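Local coordinates for protein PreproPTTH (Bombyx mori, PDB 5AOQ) that acts as a neurohormone ligand of the receptor tyrosine kinase Torso and is implicated in the developmental timing of insect metamorphosis, at residues D[24-29]-D[61-66]. The protein carries 1 engineered substitution. Residues are numbered along the deposited sequence; the frame is centred on the assembly and turned at random.
Sequences EDLGEN and ITILKR
Arg66 meets Asn29 through its aliphatic stem, where the loop between strands 20-24 and 35-39 of this cystine-knot hormone passes over residues 61-66 of the hairpin formed by strands 55-65 and 86-97. Arg66 CD packs 3.6 Å from Asn29 CB, the two side chains crossing at about a right angle. Arg66 CG sits beside the carbonyl oxygen Asn29 O. The long methylene chain suits this place because it can cover a loop backbone while carrying its charge beyond it. The chain bends at chi3 (67°), and the guanidinium plane stands 41° from the Asn29 amide; Arg66 NE remains 4.2 Å from Asn29 OD1 with no hydrogen bond. An alanine here would lack CG and CD, and would probably leave Asn29 CB and the Asn29 carbonyl without the methylenes that now cover them. Further along, Leu26 CD1 lies 4.1 Å from Ile63 CG1, two branched aliphatic chains suited to this partly buried place. Ile63 also packs on Pro32 and His90, and its backbone pairs with Glu88. Leu26 adopts the left-handed conformation, whereas Gly27 joins positive phi to an extended psi, which suits glycine. Its N-H makes a weak bond to Asp25 OD1, 2.8 Å from Gly27 N but bent to 125°.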
loop_
_atom_site.group_PDB
_atom_site.type_symbol
_atom_site.label_atom_id
_atom_site.label_comp_id
_atom_site.label_asym_id
_atom_site.label_seq_id
_atom_site.Cartn_x
_atom_site.Cartn_y
_atom_site.Cartn_z
ATOM N N GLU D 24 -10.361 -2.437 11.760
ATOM C CA GLU D 24 -10.285 -0.995 11.572
ATOM C C GLU D 24 -10.472 -0.677 10.092
ATOM O O GLU D 24 -9.712 -1.147 9.244
ATOM C CB GLU D 24 -8.949 -0.458 12.086
ATOM C CG GLU D 24 -8.893 1.053 12.226
ATOM C CD GLU D 24 -7.565 1.536 12.776
ATOM O OE1 GLU D 24 -6.727 0.685 13.144
ATOM O OE2 GLU D 24 -7.359 2.766 12.841
ATOM N N ASP D 25 -11.495 0.117 9.792
ATOM C CA ASP D 25 -11.879 0.398 8.412
ATOM C C ASP D 25 -10.933 1.368 7.709
ATOM O O ASP D 25 -10.510 1.119 6.582
ATOM C CB ASP D 25 -13.301 0.958 8.367
ATOM C CG ASP D 25 -13.887 0.946 6.970
ATOM O OD1 ASP D 25 -13.644 1.910 6.214
ATOM O OD2 ASP D 25 -14.588 -0.029 6.625
ATOM N N LEU D 26 -10.632 2.486 8.366
ATOM C CA LEU D 26 -9.753 3.515 7.807
ATOM C C LEU D 26 -10.270 4.060 6.477
ATOM O O LEU D 26 -9.537 4.732 5.749
ATOM C CB LEU D 26 -8.332 2.973 7.616
ATOM C CG LEU D 26 -7.555 2.584 8.873
ATOM C CD1 LEU D 26 -6.244 1.923 8.492
ATOM C CD2 LEU D 26 -7.304 3.806 9.743
ATOM N N GLY D 27 -11.531 3.780 6.160
ATOM C CA GLY D 27 -12.118 4.251 4.920
ATOM C C GLY D 27 -11.535 3.560 3.702
ATOM O O GLY D 27 -10.496 2.905 3.777
ATOM N N GLU D 28 -12.218 3.707 2.572
ATOM C CA GLU D 28 -11.791 3.083 1.328
ATOM C C GLU D 28 -10.604 3.838 0.730
ATOM O O GLU D 28 -9.950 3.355 -0.194
ATOM C CB GLU D 28 -12.956 3.037 0.336
ATOM C CG GLU D 28 -12.723 2.141 -0.868
ATOM C CD GLU D 28 -13.966 1.981 -1.720
ATOM O OE1 GLU D 28 -14.930 2.750 -1.517
ATOM O OE2 GLU D 28 -13.984 1.085 -2.589
ATOM N N ASN D 29 -10.331 5.023 1.267
ATOM C CA ASN D 29 -9.230 5.853 0.792
ATOM C C ASN D 29 -7.861 5.260 1.120
ATOM O O ASN D 29 -6.857 5.625 0.510
ATOM C CB ASN D 29 -9.337 7.256 1.391
ATOM C CG ASN D 29 -10.490 8.051 0.809
ATOM O OD1 ASN D 29 -11.311 7.519 0.061
ATOM N ND2 ASN D 29 -10.557 9.332 1.150
ATOM N N ILE D 61 2.307 0.109 11.649
ATOM C CA ILE D 61 2.168 -0.296 10.252
ATOM C C ILE D 61 2.063 0.945 9.371
ATOM O O ILE D 61 1.710 2.025 9.849
ATOM C CB ILE D 61 0.938 -1.198 10.029
ATOM C CG1 ILE D 61 -0.333 -0.512 10.538
ATOM C CG2 ILE D 61 1.138 -2.537 10.727
ATOM C CD1 ILE D 61 -1.613 -1.227 10.161
ATOM N N THR D 62 2.372 0.785 8.087
ATOM C CA THR D 62 2.364 1.903 7.149
ATOM C C THR D 62 1.088 1.927 6.308
ATOM O O THR D 62 0.688 0.908 5.743
ATOM C CB THR D 62 3.583 1.842 6.208
ATOM O OG1 THR D 62 4.783 1.721 6.980
ATOM C CG2 THR D 62 3.661 3.090 5.348
ATOM N N ILE D 63 0.458 3.098 6.237
ATOM C CA ILE D 63 -0.727 3.305 5.404
ATOM C C ILE D 63 -0.496 4.459 4.429
ATOM O O ILE D 63 0.210 5.414 4.750
ATOM C CB ILE D 63 -1.984 3.584 6.264
ATOM C CG1 ILE D 63 -2.413 2.316 7.000
ATOM C CG2 ILE D 63 -3.145 4.096 5.411
ATOM C CD1 ILE D 63 -1.873 2.220 8.396
ATOM N N LEU D 64 -1.101 4.364 3.247
ATOM C CA LEU D 64 -0.952 5.383 2.210
ATOM C C LEU D 64 -2.189 6.275 2.120
ATOM O O LEU D 64 -3.318 5.787 2.182
ATOM C CB LEU D 64 -0.690 4.728 0.852
ATOM C CG LEU D 64 0.563 3.855 0.730
ATOM C CD1 LEU D 64 0.676 3.278 -0.671
ATOM C CD2 LEU D 64 1.814 4.637 1.079
ATOM N N LYS D 65 -1.968 7.582 1.975
ATOM C CA LYS D 65 -3.058 8.554 1.869
ATOM C C LYS D 65 -3.295 8.972 0.414
ATOM O O LYS D 65 -2.456 8.724 -0.450
ATOM C CB LYS D 65 -2.760 9.784 2.730
ATOM C CG LYS D 65 -2.509 9.470 4.203
ATOM C CD LYS D 65 -3.770 8.999 4.923
ATOM C CE LYS D 65 -4.727 10.151 5.200
ATOM N NZ LYS D 65 -5.914 9.717 5.990
ATOM N N ARG D 66 -4.430 9.622 0.159
ATOM C CA ARG D 66 -4.888 9.896 -1.205
ATOM C C ARG D 66 -4.757 11.369 -1.622
ATOM O O ARG D 66 -4.113 12.166 -0.939
ATOM C CB ARG D 66 -6.346 9.434 -1.348
ATOM C CG ARG D 66 -6.489 7.971 -1.724
ATOM C CD ARG D 66 -7.949 7.580 -1.880
ATOM N NE ARG D 66 -8.585 8.238 -3.020
ATOM C CZ ARG D 66 -8.614 7.749 -4.257
ATOM N NH1 ARG D 66 -8.038 6.587 -4.540
ATOM N NH2 ARG D 66 -9.223 8.428 -5.222
#